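Local coordinates for protein esterase (uncultured bacterium pCosCE1, PDB 7ATL) that hydrolyses carboxylic esters as a family VIII carboxylesterase of beta-lactamase fold and also shows promiscuous acyltransferase activity, at residues A[193-197]-A[198-202]; A[273-276]-A[277-281]. All coordinates share one frame; numbering follows the deposited sequence.

Interaction 1. Residues A[193-197]-A[198-202]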
ATOM      1  N   VAL A 193       0.759  15.446   9.685  1.00 27.14           N
ATOM      2  CA  VAL A 193       1.436  15.604   8.365  1.00 25.45           C
ATOM      3  C   VAL A 193       0.491  15.127   7.258  1.00 25.65           C
ATOM      4  O   VAL A 193       0.247  15.871   6.301  1.00 24.71           O
ATOM      5  CB  VAL A 193       2.770  14.851   8.306  1.00 23.43           C
ATOM      6  CG1 VAL A 193       3.327  14.899   6.905  1.00 23.19           C
ATOM      7  CG2 VAL A 193       3.779  15.401   9.300  1.00 23.75           C
ATOM      8  N   PHE A 194      -0.022  13.911   7.371  1.00 26.78           N
ATOM      9  CA  PHE A 194      -0.935  13.334   6.355  1.00 27.76           C
ATOM     10  C   PHE A 194      -2.166  14.233   6.189  1.00 28.77           C
ATOM     11  O   PHE A 194      -2.644  14.409   5.046  1.00 27.04           O
ATOM     12  CB  PHE A 194      -1.392  11.928   6.744  1.00 26.67           C
ATOM     13  CG  PHE A 194      -2.396  11.354   5.781  1.00 26.66           C
ATOM     14  CD1 PHE A 194      -1.997  10.943   4.515  1.00 25.47           C
ATOM     15  CD2 PHE A 194      -3.743  11.257   6.124  1.00 27.47           C
ATOM     16  CE1 PHE A 194      -2.917  10.414   3.622  1.00 26.42           C
ATOM     17  CE2 PHE A 194      -4.668  10.729   5.231  1.00 28.21           C
ATOM     18  CZ  PHE A 194      -4.250  10.305   3.977  1.00 28.39           C
ATOM     19  N   ASN A 195      -2.713  14.730   7.302  1.00 31.44           N
ATOM     20  CA  ASN A 195      -3.963  15.529   7.257  1.00 32.76           C
ATOM     21  C   ASN A 195      -3.670  16.816   6.469  1.00 31.17           C
ATOM     22  O   ASN A 195      -4.372  17.066   5.469  1.00 31.17           O
ATOM     23  CB  ASN A 195      -4.571  15.763   8.641  1.00 34.08           C
ATOM     24  CG  ASN A 195      -5.890  16.503   8.541  1.00 36.31           C
ATOM     25  OD1 ASN A 195      -6.814  16.070   7.850  1.00 40.66           O
ATOM     26  ND2 ASN A 195      -5.966  17.655   9.175  1.00 37.96           N
ATOM     27  N   HIS A 196      -2.618  17.538   6.853  1.00 30.98           N
ATOM     28  CA  HIS A 196      -2.183  18.826   6.249  1.00 34.67           C
ATOM     29  C   HIS A 196      -1.690  18.636   4.813  1.00 32.27           C
ATOM     30  O   HIS A 196      -2.049  19.483   3.982  1.00 38.24           O
ATOM     31  CB  HIS A 196      -1.134  19.532   7.116  1.00 37.06           C
ATOM     32  CG  HIS A 196      -1.676  19.968   8.432  1.00 41.15           C
ATOM     33  ND1 HIS A 196      -0.866  20.216   9.519  1.00 44.63           N
ATOM     34  CD2 HIS A 196      -2.947  20.171   8.848  1.00 41.93           C
ATOM     35  CE1 HIS A 196      -1.608  20.575  10.547  1.00 44.35           C
ATOM     36  NE2 HIS A 196      -2.888  20.560  10.156  1.00 44.66           N
ATOM     37  N   TRP A 197      -0.953  17.565   4.510  1.00 31.55           N
ATOM     38  CA  TRP A 197      -0.241  17.424   3.205  1.00 29.38           C
ATOM     39  C   TRP A 197      -1.057  16.626   2.199  1.00 26.90           C
ATOM     40  O   TRP A 197      -0.822  16.824   1.015  1.00 27.52           O
ATOM     41  CB  TRP A 197       1.163  16.846   3.390  1.00 28.34           C
ATOM     42  CG  TRP A 197       2.072  17.874   3.966  1.00 26.25           C
ATOM     43  CD1 TRP A 197       2.201  18.195   5.277  1.00 27.73           C
ATOM     44  CD2 TRP A 197       2.902  18.790   3.243  1.00 26.94           C
ATOM     45  NE1 TRP A 197       3.116  19.196   5.427  1.00 30.51           N
ATOM     46  CE2 TRP A 197       3.544  19.599   4.192  1.00 28.00           C
ATOM     47  CE3 TRP A 197       3.197  18.978   1.892  1.00 30.31           C
ATOM     48  CZ2 TRP A 197       4.434  20.604   3.840  1.00 26.80           C
ATOM     49  CZ3 TRP A 197       4.100  19.954   1.533  1.00 30.76           C
ATOM     50  CH2 TRP A 197       4.712  20.752   2.504  1.00 30.55           C
ATOM     51  N   VAL A 198      -1.996  15.795   2.641  1.00 28.07           N
ATOM     52  CA  VAL A 198      -2.782  14.947   1.701  1.00 29.12           C
ATOM     53  C   VAL A 198      -4.287  15.117   1.939  1.00 29.86           C
ATOM     54  O   VAL A 198      -4.965  15.562   1.002  1.00 32.05           O
ATOM     55  CB  VAL A 198      -2.306  13.482   1.760  1.00 28.70           C
ATOM     56  CG1 VAL A 198      -3.103  12.571   0.835  1.00 28.42           C
ATOM     57  CG2 VAL A 198      -0.823  13.392   1.425  1.00 27.94           C
ATOM     58  N   ALA A 199      -4.814  14.773   3.110  1.00 30.99           N
ATOM     59  CA  ALA A 199      -6.277  14.620   3.309  1.00 32.31           C
ATOM     60  C   ALA A 199      -7.022  15.923   2.960  1.00 32.92           C
ATOM     61  O   ALA A 199      -8.061  15.863   2.257  1.00 31.49           O
ATOM     62  CB  ALA A 199      -6.560  14.197   4.725  1.00 32.28           C
ATOM     63  N   GLN A 200      -6.544  17.057   3.464  1.00 33.58           N
ATOM     64  CA  GLN A 200      -7.215  18.370   3.265  1.00 39.79           C
ATOM     65  C   GLN A 200      -7.084  18.795   1.806  1.00 37.63           C
ATOM     66  O   GLN A 200      -8.097  18.991   1.157  1.00 41.22           O
ATOM     67  CB  GLN A 200      -6.733  19.415   4.276  1.00 40.83           C
ATOM     68  CG  GLN A 200      -7.306  19.155   5.671  1.00 47.49           C
ATOM     69  CD  GLN A 200      -7.030  20.267   6.656  1.00 51.00           C
ATOM     70  OE1 GLN A 200      -7.952  20.858   7.200  1.00 60.84           O
ATOM     71  NE2 GLN A 200      -5.763  20.583   6.871  1.00 49.70           N
ATOM     72  N   PRO A 201      -5.870  18.918   1.231  1.00 36.63           N
ATOM     73  CA  PRO A 201      -5.724  19.255  -0.187  1.00 36.03           C
ATOM     74  C   PRO A 201      -6.554  18.421  -1.171  1.00 36.16           C
ATOM     75  O   PRO A 201      -7.078  19.002  -2.102  1.00 37.12           O
ATOM     76  CB  PRO A 201      -4.238  18.989  -0.442  1.00 39.53           C
ATOM     77  CG  PRO A 201      -3.583  19.310   0.891  1.00 40.66           C
ATOM     78  CD  PRO A 201      -4.577  18.836   1.928  1.00 38.89           C
ATOM     79  N   LEU A 202      -6.650  17.105  -0.954  1.00 35.54           N
ATOM     80  CA  LEU A 202      -7.360  16.158  -1.857  1.00 37.88           C
ATOM     81  C   LEU A 202      -8.844  16.048  -1.468  1.00 38.39           C
ATOM     82  O   LEU A 202      -9.565  15.306  -2.170  1.00 36.62           O
ATOM     83  CB  LEU A 202      -6.679  14.779  -1.805  1.00 42.00           C
ATOM     84  CG  LEU A 202      -5.385  14.611  -2.612  1.00 43.02           C
ATOM     85  CD1 LEU A 202      -4.969  13.145  -2.710  1.00 42.81           C
ATOM     86  CD2 LEU A 202      -5.547  15.178  -4.011  1.00 43.82           C
TER
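Phe194 and Val198 meet one turn apart near the C-terminal end of helix 190-199. A wider, pi-type turn interrupts the alpha-helical pattern here, at 195-197. The backbone bonds record the change. Phe194 O accepts two N-H groups. Val198 N lies 2.9 Å from Phe194 O, well above the carbonyl plane, with a bent N-H...O angle of 141°. Ala199 N bonds more straightly and closer to that plane. This second bond spans five residues. The next one does too: Gln200 N donates to Asn195 O at 3.0 Å. Pro201 has no N-H to give. Pro201 CD packs 3.3 Å from His196 O, and its CG lies near Trp197 O.

The apolar contact is carried by the Phe194 ring. CG is anti to the backbone N (chi1 176°), which swings the ring along the helix toward the following turn. Phe194 CE1 lies 3.5 Å from Val198 CG1, and its CE2 is 4.0 Å from Ala199 CB. Both methyls approach the ring obliquely. Outside the segments, Phe194 meets the Tyr70 ring nearly at right angles, and Val198 touches Ala74. The buried face of this turn therefore packs on helix 67-80. Arg77 donates to Trp197 O from that same helix.

The polar side chains gather on a more exposed face. The amides of Asn195 and Gln200 lie close, turned 24° apart, with ND2 of Asn195 nearest NE2 of Gln200. Asn195 OD1 also rests 3.7 Å from Ala199 CB. His196 has its stronger partner in Glu188, which is hydrogen-bonded to ND1. At the other side of the imidazole, Gln200 NE2 sits near the ring plane, 3.5 Å from His196 CD2.

Interaction 2. Residues A[273-276]-A[277-281]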
ATOM      1  N   ASP A 273     -11.613   7.526  -1.332  1.00 28.03           N
ATOM      2  CA  ASP A 273     -10.416   8.309  -0.930  1.00 27.74           C
ATOM      3  C   ASP A 273      -9.237   7.725  -1.714  1.00 25.88           C
ATOM      4  O   ASP A 273      -8.489   8.489  -2.280  1.00 26.09           O
ATOM      5  CB  ASP A 273     -10.222   8.374   0.591  1.00 31.59           C
ATOM      6  CG  ASP A 273     -11.113   9.353   1.364  1.00 31.84           C
ATOM      7  OD1 ASP A 273     -11.737  10.252   0.754  1.00 31.77           O
ATOM      8  OD2 ASP A 273     -11.169   9.214   2.593  1.00 34.16           O
ATOM      9  N   VAL A 274      -9.148   6.411  -1.864  1.00 26.26           N
ATOM     10  CA  VAL A 274      -8.022   5.770  -2.607  1.00 25.81           C
ATOM     11  C   VAL A 274      -8.098   6.168  -4.086  1.00 27.48           C
ATOM     12  O   VAL A 274      -7.033   6.358  -4.705  1.00 26.94           O
ATOM     13  CB  VAL A 274      -8.037   4.242  -2.413  1.00 25.19           C
ATOM     14  CG1 VAL A 274      -6.999   3.522  -3.268  1.00 24.77           C
ATOM     15  CG2 VAL A 274      -7.871   3.880  -0.944  1.00 25.21           C
ATOM     16  N   LEU A 275      -9.301   6.290  -4.642  1.00 28.83           N
ATOM     17  CA  LEU A 275      -9.477   6.625  -6.073  1.00 29.75           C
ATOM     18  C   LEU A 275      -9.004   8.058  -6.308  1.00 29.80           C
ATOM     19  O   LEU A 275      -8.390   8.295  -7.362  1.00 27.60           O
ATOM     20  CB  LEU A 275     -10.938   6.458  -6.487  1.00 33.37           C
ATOM     21  CG  LEU A 275     -11.210   6.795  -7.954  1.00 35.29           C
ATOM     22  CD1 LEU A 275     -10.283   6.020  -8.878  1.00 35.64           C
ATOM     23  CD2 LEU A 275     -12.649   6.504  -8.316  1.00 37.01           C
ATOM     24  N   GLN A 276      -9.289   8.972  -5.367  1.00 31.72           N
ATOM     25  CA  GLN A 276      -8.791  10.375  -5.383  1.00 31.75           C
ATOM     26  C   GLN A 276      -7.269  10.313  -5.449  1.00 31.90           C
ATOM     27  O   GLN A 276      -6.680  11.003  -6.296  1.00 33.46           O
ATOM     28  CB  GLN A 276      -9.185  11.156  -4.124  1.00 38.09           C
ATOM     29  CG  GLN A 276     -10.584  11.761  -4.148  1.00 42.04           C
ATOM     30  CD  GLN A 276     -10.767  12.533  -5.434  1.00 47.03           C
ATOM     31  OE1 GLN A 276     -10.040  13.495  -5.731  1.00 44.60           O
ATOM     32  NE2 GLN A 276     -11.704  12.063  -6.243  1.00 45.39           N
ATOM     33  N   LEU A 277      -6.663   9.506  -4.578  1.00 28.00           N
ATOM     34  CA  LEU A 277      -5.189   9.347  -4.518  1.00 27.64           C
ATOM     35  C   LEU A 277      -4.652   8.853  -5.879  1.00 28.17           C
ATOM     36  O   LEU A 277      -3.652   9.406  -6.373  1.00 27.73           O
ATOM     37  CB  LEU A 277      -4.851   8.365  -3.395  1.00 26.72           C
ATOM     38  CG  LEU A 277      -3.435   7.803  -3.445  1.00 26.42           C
ATOM     39  CD1 LEU A 277      -2.431   8.940  -3.257  1.00 27.37           C
ATOM     40  CD2 LEU A 277      -3.239   6.705  -2.402  1.00 26.17           C
ATOM     41  N   VAL A 278      -5.253   7.815  -6.454  1.00 26.82           N
ATOM     42  CA  VAL A 278      -4.722   7.173  -7.686  1.00 27.21           C
ATOM     43  C   VAL A 278      -4.896   8.128  -8.884  1.00 28.23           C
ATOM     44  O   VAL A 278      -3.928   8.245  -9.685  1.00 30.85           O
ATOM     45  CB  VAL A 278      -5.364   5.797  -7.917  1.00 26.78           C
ATOM     46  CG1 VAL A 278      -4.923   5.180  -9.232  1.00 27.05           C
ATOM     47  CG2 VAL A 278      -5.076   4.844  -6.763  1.00 27.56           C
ATOM     48  N   GLU A 279      -6.044   8.800  -9.021  1.00 27.11           N
ATOM     49  CA  GLU A 279      -6.268   9.824 -10.080  1.00 26.57           C
ATOM     50  C   GLU A 279      -5.182  10.904  -9.970  1.00 25.89           C
ATOM     51  O   GLU A 279      -4.531  11.202 -10.991  1.00 25.61           O
ATOM     52  CB  GLU A 279      -7.669  10.433  -9.984  1.00 27.98           C
ATOM     53  CG  GLU A 279      -8.681   9.701 -10.838  1.00 29.42           C
ATOM     54  CD  GLU A 279      -8.355   9.781 -12.315  1.00 29.61           C
ATOM     55  OE1 GLU A 279      -8.444  10.920 -12.860  1.00 30.59           O
ATOM     56  OE2 GLU A 279      -7.966   8.726 -12.894  1.00 28.19           O
ATOM     57  N   THR A 280      -4.936  11.415  -8.766  1.00 25.40           N
ATOM     58  CA  THR A 280      -3.883  12.424  -8.471  1.00 26.64           C
ATOM     59  C   THR A 280      -2.504  11.940  -8.949  1.00 29.19           C
ATOM     60  O   THR A 280      -1.776  12.721  -9.587  1.00 29.64           O
ATOM     61  CB  THR A 280      -3.867  12.744  -6.977  1.00 27.09           C
ATOM     62  OG1 THR A 280      -5.182  13.170  -6.615  1.00 25.88           O
ATOM     63  CG2 THR A 280      -2.861  13.817  -6.629  1.00 28.71           C
ATOM     64  N   LEU A 281      -2.158  10.692  -8.659  1.00 29.24           N
ATOM     65  CA  LEU A 281      -0.887  10.079  -9.096  1.00 29.94           C
ATOM     66  C   LEU A 281      -0.880   9.957 -10.618  1.00 30.08           C
ATOM     67  O   LEU A 281       0.200  10.065 -11.185  1.00 36.05           O
ATOM     68  CB  LEU A 281      -0.723   8.710  -8.419  1.00 30.20           C
ATOM     69  CG  LEU A 281      -0.536   8.734  -6.897  1.00 28.77           C
ATOM     70  CD1 LEU A 281      -0.018   7.397  -6.407  1.00 28.92           C
ATOM     71  CD2 LEU A 281       0.407   9.849  -6.439  1.00 27.86           C
TER
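Leu277 follows Asp273 by one turn in helix 271-283, a regular alpha-helix of the beta-lactamase-type fold that packs against the antiparallel sheet. Leu277 N donates to Asp273 O at 3.1 Å, in the carbonyl plane. The Leu277 CB lies 3.2 Å from Val274 O, and the side chain continues to Pro69 and Tyr70 of helix 67-80. The Asp273 carboxylate is held by Arg205 N, Asn206 N and Thr207 OG1.

Val278 comes next. Its N bonds to Val274 O, and Val278 CG2 lies 3.2 Å from the same Val274 O. The two valines also meet by their methyls, Val274 CG1 and Val278 CG2 being 4.2 Å apart. Val278 faces Ser356, Trp347 and Tyr349 on the sheet.

Glu279 N gives a nearly straight bond to Leu275 O, with an N-H...O angle of 172°. Glu279 CB lies 3.5 Å from Leu275 O. The carboxylate leads away to a salt bridge with Arg282 and a hydrogen bond with Ser356.

Thr280 grips the preceding turn twice. Its OG1 is anti to its own carbonyl carbon (chi1 -56°), which turns the hydroxyl back along the helix. Gln276 O thus receives Thr280 N at 3.1 Å from one face of its carbonyl plane and Thr280 OG1 at 2.7 Å from the opposite face.

The two contacts lie on the same side of the chain's centre, with their centres about 13 Å apart. Interaction 1 comes first along the chain, on helix 190-199 and the residues that follow. Interaction 2 comes later, in helix 271-283. They touch directly through Leu202: Leu202 CD1 lies 4.2 Å from Leu277 CA, and its CD2 packs near Thr280. Helix 67-80 also joins them, because Tyr70 meets Phe194 as well as Asp273, Val274 and Leu277. Ser65 lies just before that helix and Lys68 in its first turn. The pair fits the SxxK pattern, probably catalytic as in this family. Interaction 2 packs on the sheet, and both contacts pack on the helix that carries the probable catalytic lysine.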